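Local coordinates for protein male-specific lethal-3 (Drosophila melanogaster, PDB 3M9Q) that reads a trimethylated lysine of the histone H3 tail through its chromodomain and, within the MSL complex, helps double transcription of the single male X chromosome in dosage compensation, at residues A[18-23]-A[76-81]; A[26-31]-A[63-68]. The protein carries 1 engineered substitution. One frame throughout, in Å; residues are numbered along the deposited sequence. Where two conformers were deposited one is given.

Contact 1. Residues A[18-23]-A[76-81]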
loop_
_atom_site.group_PDB
_atom_site.type_symbol
_atom_site.label_atom_id
_atom_site.label_comp_id
_atom_site.label_asym_id
_atom_site.label_seq_id
_atom_site.Cartn_x
_atom_site.Cartn_y
_atom_site.Cartn_z
ATOM N N PRO A 18 -9.986 4.517 8.565
ATOM C CA PRO A 18 -9.116 3.392 8.243
ATOM C C PRO A 18 -9.747 2.551 7.156
ATOM O O PRO A 18 -10.937 2.243 7.224
ATOM C CB PRO A 18 -9.038 2.625 9.561
ATOM C CG PRO A 18 -10.310 2.943 10.264
ATOM C CD PRO A 18 -10.705 4.328 9.839
ATOM N N LEU A 19 -8.963 2.213 6.146
ATOM C CA LEU A 19 -9.502 1.623 4.918
ATOM C C LEU A 19 -9.084 0.192 4.683
ATOM O O LEU A 19 -9.662 -0.492 3.843
ATOM C CB LEU A 19 -9.101 2.466 3.717
ATOM C CG LEU A 19 -9.634 3.898 3.717
ATOM C CD1 LEU A 19 -9.240 4.580 2.420
ATOM C CD2 LEU A 19 -11.140 3.938 3.909
ATOM N N PHE A 20 -8.073 -0.242 5.425
ATOM C CA PHE A 20 -7.522 -1.603 5.314
ATOM C C PHE A 20 -7.337 -2.172 6.706
ATOM O O PHE A 20 -7.236 -1.418 7.679
ATOM C CB PHE A 20 -6.186 -1.586 4.549
ATOM C CG PHE A 20 -6.270 -0.919 3.203
ATOM C CD1 PHE A 20 -6.666 -1.630 2.080
ATOM C CD2 PHE A 20 -5.972 0.422 3.059
ATOM C CE1 PHE A 20 -6.750 -1.001 0.857
ATOM C CE2 PHE A 20 -6.069 1.049 1.850
ATOM C CZ PHE A 20 -6.454 0.340 0.746
ATOM N N HIS A 21 -7.273 -3.489 6.805
ATOM C CA HIS A 21 -7.190 -4.155 8.105
ATOM C C HIS A 21 -6.019 -5.113 8.197
ATOM O O HIS A 21 -5.521 -5.615 7.191
ATOM C CB HIS A 21 -8.497 -4.901 8.415
ATOM C CG HIS A 21 -8.830 -5.983 7.435
ATOM N ND1 HIS A 21 -9.643 -5.775 6.339
ATOM C CD2 HIS A 21 -8.462 -7.283 7.387
ATOM C CE1 HIS A 21 -9.759 -6.902 5.660
ATOM N NE2 HIS A 21 -9.047 -7.832 6.269
ATOM N N LYS A 22 -5.580 -5.356 9.421
ATOM C CA LYS A 22 -4.541 -6.353 9.677
ATOM C C LYS A 22 -4.898 -7.687 9.041
ATOM O O LYS A 22 -6.002 -8.197 9.207
ATOM C CB LYS A 22 -4.303 -6.535 11.185
ATOM C CG LYS A 22 -3.204 -7.546 11.496
ATOM C CD LYS A 22 -2.788 -7.555 12.964
ATOM C CE LYS A 22 -1.633 -8.538 13.205
ATOM N NZ LYS A 22 -1.141 -8.523 14.621
ATOM N N GLY A 23 -3.937 -8.252 8.318
ATOM C CA GLY A 23 -4.096 -9.540 7.655
ATOM C C GLY A 23 -4.543 -9.442 6.214
ATOM O O GLY A 23 -4.449 -10.407 5.470
ATOM N N VAL A 76 3.328 2.606 5.310
ATOM C CA VAL A 76 2.832 3.471 4.237
ATOM C C VAL A 76 1.473 4.079 4.557
ATOM O O VAL A 76 0.788 3.666 5.490
ATOM C CB VAL A 76 2.713 2.705 2.891
ATOM C CG1 VAL A 76 4.045 2.093 2.489
ATOM C CG2 VAL A 76 1.628 1.628 2.959
ATOM N N ARG A 77 1.107 5.075 3.763
ATOM C CA ARG A 77 -0.210 5.728 3.847
ATOM C C ARG A 77 -1.209 5.050 2.908
ATOM O O ARG A 77 -0.835 4.345 1.976
ATOM C CB ARG A 77 -0.105 7.221 3.514
ATOM C CG ARG A 77 0.728 8.030 4.501
ATOM C CD ARG A 77 0.060 8.151 5.869
ATOM N NE ARG A 77 -1.119 9.009 5.833
ATOM C CZ ARG A 77 -1.094 10.321 6.029
ATOM N NH1 ARG A 77 0.056 10.922 6.289
ATOM N NH2 ARG A 77 -2.216 11.027 5.981
ATOM N N ALA A 78 -2.486 5.272 3.162
ATOM C CA ALA A 78 -3.544 4.599 2.411
ATOM C C ALA A 78 -3.479 4.925 0.932
ATOM O O ALA A 78 -3.916 4.151 0.075
ATOM C CB ALA A 78 -4.939 4.974 2.968
ATOM N N THR A 79 -2.916 6.077 0.619
ATOM C CA THR A 79 -2.972 6.586 -0.751
ATOM C C THR A 79 -2.219 5.690 -1.733
ATOM O O THR A 79 -2.495 5.701 -2.930
ATOM C CB THR A 79 -2.405 8.003 -0.838
ATOM O OG1 THR A 79 -1.054 7.997 -0.379
ATOM C CG2 THR A 79 -3.202 8.946 0.025
ATOM N N VAL A 80 -1.272 4.911 -1.232
ATOM C CA VAL A 80 -0.467 4.067 -2.124
ATOM C C VAL A 80 -0.969 2.629 -2.175
ATOM O O VAL A 80 -0.386 1.787 -2.856
ATOM C CB VAL A 80 1.037 4.103 -1.769
ATOM C CG1 VAL A 80 1.558 5.544 -1.806
ATOM C CG2 VAL A 80 1.315 3.457 -0.419
ATOM N N LEU A 81 -2.069 2.376 -1.476
ATOM C CA LEU A 81 -2.646 1.026 -1.387
ATOM C C LEU A 81 -3.919 0.887 -2.204
ATOM O O LEU A 81 -4.717 1.818 -2.321
ATOM C CB LEU A 81 -2.933 0.680 0.076
ATOM C CG LEU A 81 -1.711 0.625 0.989
ATOM C CD1 LEU A 81 -2.143 0.227 2.403
ATOM C CD2 LEU A 81 -0.670 -0.326 0.428
#

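Contact 2. Residues A[26-31]-A[63-68]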
loop_
_atom_site.group_PDB
_atom_site.type_symbol
_atom_site.label_atom_id
_atom_site.label_comp_id
_atom_site.label_asym_id
_atom_site.label_seq_id
_atom_site.Cartn_x
_atom_site.Cartn_y
_atom_site.Cartn_z
ATOM N N VAL A 26 -3.212 -6.572 0.083
ATOM C CA VAL A 26 -3.386 -5.294 -0.614
ATOM C C VAL A 26 -2.309 -5.149 -1.678
ATOM O O VAL A 26 -1.300 -5.849 -1.656
ATOM C CB VAL A 26 -3.323 -4.105 0.378
ATOM C CG1 VAL A 26 -4.438 -4.212 1.428
ATOM C CG2 VAL A 26 -1.935 -4.011 1.040
ATOM N N LEU A 27 -2.527 -4.248 -2.618
ATOM C CA LEU A 27 -1.538 -3.983 -3.652
ATOM C C LEU A 27 -0.948 -2.604 -3.394
ATOM O O LEU A 27 -1.683 -1.634 -3.209
ATOM C CB LEU A 27 -2.167 -4.078 -5.045
ATOM C CG LEU A 27 -2.988 -5.353 -5.295
ATOM C CD1 LEU A 27 -3.565 -5.365 -6.709
ATOM C CD2 LEU A 27 -2.205 -6.641 -5.029
ATOM N N CYS A 28 0.371 -2.526 -3.352
ATOM C CA CYS A 28 1.072 -1.304 -2.963
ATOM C C CYS A 28 1.871 -0.738 -4.125
ATOM O O CYS A 28 2.679 -1.428 -4.733
ATOM C CB CYS A 28 2.037 -1.598 -1.806
ATOM S SG CYS A 28 2.892 -0.136 -1.145
ATOM N N TYR A 29 1.680 0.543 -4.395
ATOM C CA TYR A 29 2.457 1.221 -5.446
ATOM C C TYR A 29 3.919 1.352 -5.069
ATOM O O TYR A 29 4.273 1.656 -3.944
ATOM C CB TYR A 29 1.892 2.612 -5.759
ATOM C CG TYR A 29 0.758 2.602 -6.745
ATOM C CD1 TYR A 29 0.977 2.267 -8.074
ATOM C CD2 TYR A 29 -0.530 2.906 -6.350
ATOM C CE1 TYR A 29 -0.055 2.266 -8.984
ATOM C CE2 TYR A 29 -1.575 2.904 -7.255
ATOM C CZ TYR A 29 -1.327 2.579 -8.571
ATOM O OH TYR A 29 -2.337 2.552 -9.513
ATOM N N GLU A 30 4.759 1.120 -6.064
ATOM C CA GLU A 30 6.195 1.406 -5.981
ATOM C C GLU A 30 6.440 2.840 -5.499
ATOM O O GLU A 30 5.916 3.774 -6.091
ATOM C CB GLU A 30 6.823 1.225 -7.376
ATOM C CG GLU A 30 8.207 1.813 -7.554
ATOM C CD GLU A 30 9.224 1.075 -6.756
ATOM O OE1 GLU A 30 9.464 -0.115 -7.114
ATOM O OE2 GLU A 30 9.786 1.652 -5.805
ATOM N N PRO A 31 7.243 3.024 -4.434
ATOM C CA PRO A 31 7.454 4.379 -3.923
ATOM C C PRO A 31 8.477 5.214 -4.704
ATOM O O PRO A 31 8.472 6.433 -4.616
ATOM C CB PRO A 31 7.960 4.130 -2.492
ATOM C CG PRO A 31 8.628 2.830 -2.557
ATOM C CD PRO A 31 7.803 2.011 -3.518
ATOM N N ILE A 63 3.253 -2.781 6.232
ATOM C CA ILE A 63 3.043 -3.858 5.275
ATOM C C ILE A 63 4.280 -4.695 5.023
ATOM O O ILE A 63 5.416 -4.254 5.177
ATOM C CB ILE A 63 2.478 -3.337 3.933
ATOM C CG1 ILE A 63 3.480 -2.425 3.224
ATOM C CG2 ILE A 63 1.120 -2.647 4.132
ATOM C CD1 ILE A 63 3.020 -2.015 1.809
ATOM N N HIS A 64 3.993 -5.933 4.654
ATOM C CA HIS A 64 4.963 -6.929 4.222
ATOM C C HIS A 64 4.794 -7.171 2.730
ATOM O O HIS A 64 3.683 -7.323 2.234
ATOM C CB HIS A 64 4.717 -8.240 4.980
ATOM C CG HIS A 64 5.599 -9.366 4.540
ATOM N ND1 HIS A 64 6.923 -9.442 4.910
ATOM C CD2 HIS A 64 5.363 -10.450 3.761
ATOM C CE1 HIS A 64 7.465 -10.525 4.381
ATOM N NE2 HIS A 64 6.538 -11.157 3.684
ATOM N N PHE A 65 5.903 -7.218 2.017
ATOM C CA PHE A 65 5.873 -7.514 0.579
ATOM C C PHE A 65 5.971 -9.004 0.380
ATOM O O PHE A 65 6.950 -9.637 0.747
ATOM C CB PHE A 65 6.968 -6.728 -0.129
ATOM C CG PHE A 65 6.797 -5.267 0.067
ATOM C CD1 PHE A 65 5.836 -4.581 -0.653
ATOM C CD2 PHE A 65 7.499 -4.595 1.052
ATOM C CE1 PHE A 65 5.635 -3.238 -0.452
ATOM C CE2 PHE A 65 7.295 -3.250 1.267
ATOM C CZ PHE A 65 6.360 -2.574 0.513
ATOM N N GLN A 66 4.910 -9.570 -0.167
ATOM C CA GLN A 66 4.813 -11.022 -0.280
ATOM C C GLN A 66 5.975 -11.570 -1.110
ATOM O O GLN A 66 6.266 -11.090 -2.207
ATOM C CB GLN A 66 3.483 -11.437 -0.921
ATOM C CG GLN A 66 2.219 -11.047 -0.158
ATOM C CD GLN A 66 2.060 -11.784 1.151
ATOM O OE1 GLN A 66 2.882 -11.663 2.062
ATOM N NE2 GLN A 66 0.981 -12.542 1.264
ATOM N N GLY A 67 6.659 -12.555 -0.543
ATOM C CA GLY A 67 7.767 -13.230 -1.207
ATOM C C GLY A 67 9.104 -12.606 -0.899
ATOM O O GLY A 67 10.143 -13.058 -1.391
ATOM N N TRP A 68 9.080 -11.568 -0.079
ATOM C CA TRP A 68 10.310 -10.901 0.375
ATOM C C TRP A 68 10.540 -11.111 1.860
ATOM O O TRP A 68 9.612 -11.348 2.626
ATOM C CB TRP A 68 10.258 -9.413 0.051
ATOM C CG TRP A 68 10.215 -9.185 -1.411
ATOM C CD1 TRP A 68 9.106 -9.005 -2.187
ATOM C CD2 TRP A 68 11.337 -9.155 -2.296
ATOM N NE1 TRP A 68 9.477 -8.841 -3.498
ATOM C CE2 TRP A 68 10.842 -8.931 -3.591
ATOM C CE3 TRP A 68 12.719 -9.276 -2.113
ATOM C CZ2 TRP A 68 11.677 -8.835 -4.702
ATOM C CZ3 TRP A 68 13.545 -9.182 -3.218
ATOM C CH2 TRP A 68 13.020 -8.962 -4.494
#

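Contact 1. Residues A[18-23]-A[76-81]
Phe20 lays its ring against Leu81, and the two side chains cross obliquely. The CZ and CE2 corner of the ring meets Leu81 CB, with CZ 3.6 Å from it. Leu81 CD1 sits over one face as a CH-pi contact, 4.3 Å from the ring centroid and 26° off the normal. Both side chains leave the backbone in the same way, with CG anti to the carbonyl carbon: chi1 is -54° in Phe20, and in Leu81 the second torsion (chi2 -178°) then carries CD1 over the phenyl ring. The Ala78 methyl comes up to the same corner, CB 4.2 Å from Phe20 CE2. Leu19 reaches that methyl from the more exposed side, CD1 to Ala78 CB 4.4 Å, a looser touch at the margin. In this chromodomain, of the SH3-like clan, the loop ahead of strand 25-29 thus lies against the 3-10 turn 78-80 that leads into strand 81-83. The turn is closed by Leu81 N donating to Ala78 O at 3.0 Å, and the CA-CB bonds of Ala78 and Leu81 both point toward the loop. No hydrogen bond joins the two segments; the polar ties run to their surroundings, Leu19 N pairing with Tyr61 OH and Leu19 O with Lys83 NZ. Replacing Phe20 with alanine would probably leave Leu81 CD1 and the Ala78 methyl without their aromatic partner and open a gap beside Val26, which the same ring touches. Leu81 also packs on Tyr61, which places this buried pair beside strand 57-65.

Contact 2. Residues A[26-31]-A[63-68]
The Phe65 ring meets Cys28 with its edge rather than a face: CE1 is 4.2 Å from Cys28 CB, which lies near the ring plane. The sulfur is at the edge too, a Cys sulfur-aromatic contact in which SG stands 5.5 Å from the Phe65 centroid, 82° off the normal. The other flat groups near the end of segment 63-68 have polar atoms of their own segment in plane at their edges, Gln66 OE1 beside the His64 ring and Phe65 O beside the Trp68 indole. These residues belong to the curved antiparallel sheet of the chromodomain, in which strand 39-51 runs between strands 25-29 and 57-65. The two segments therefore share no hydrogen bond and meet through side chains, and Ser42 of the intervening strand is touched by both Cys28 and Phe65. All three residues that meet here are buried. Cys28 holds SG anti to its backbone nitrogen, chi1 -176°, which sets the sulfur against Ile63 CD1, 3.5 Å away. Ile63 sets CG1 between the backbone N and the carbonyl carbon (chi1 65°) and then extends, bringing the terminal methyl in against both SG and CB of Cys28. That methyl also lies 3.7 Å from Phe65 CE1, so Ile63 CD1 touches both partners, the Cys28 sulfur and the Phe65 ring. Flanking residues of strand 25-29 face the other way: Leu27 and Tyr29 pack on helix 86-100. Beyond Phe65 the chain reverses in a type II beta turn, with Gly67 at a positive phi, and Trp68 N donates to Phe65 O at 3.0 Å.

From the N terminus, the chain enters contact 1 through 18-23 and passes directly into strand 25-29, where contact 2 begins. It then runs through strand 39-51 and back along strand 57-65, whose end closes contact 2, before strand 74-76 leads into 76-81 and closes contact 1. Contact 2 is thus nested within the longer loop of contact 1. Their centres are about 11 Å apart, yet they touch: Leu81 CD2 packs on Cys28 CB at 3.7 Å and on Val26 CG2 at 3.9 Å, and Val80 O is probably hydrogen-bonded to Tyr29 N. Together they join the N-terminal loop, the 3-10 turn and strands 25-29 and 57-65.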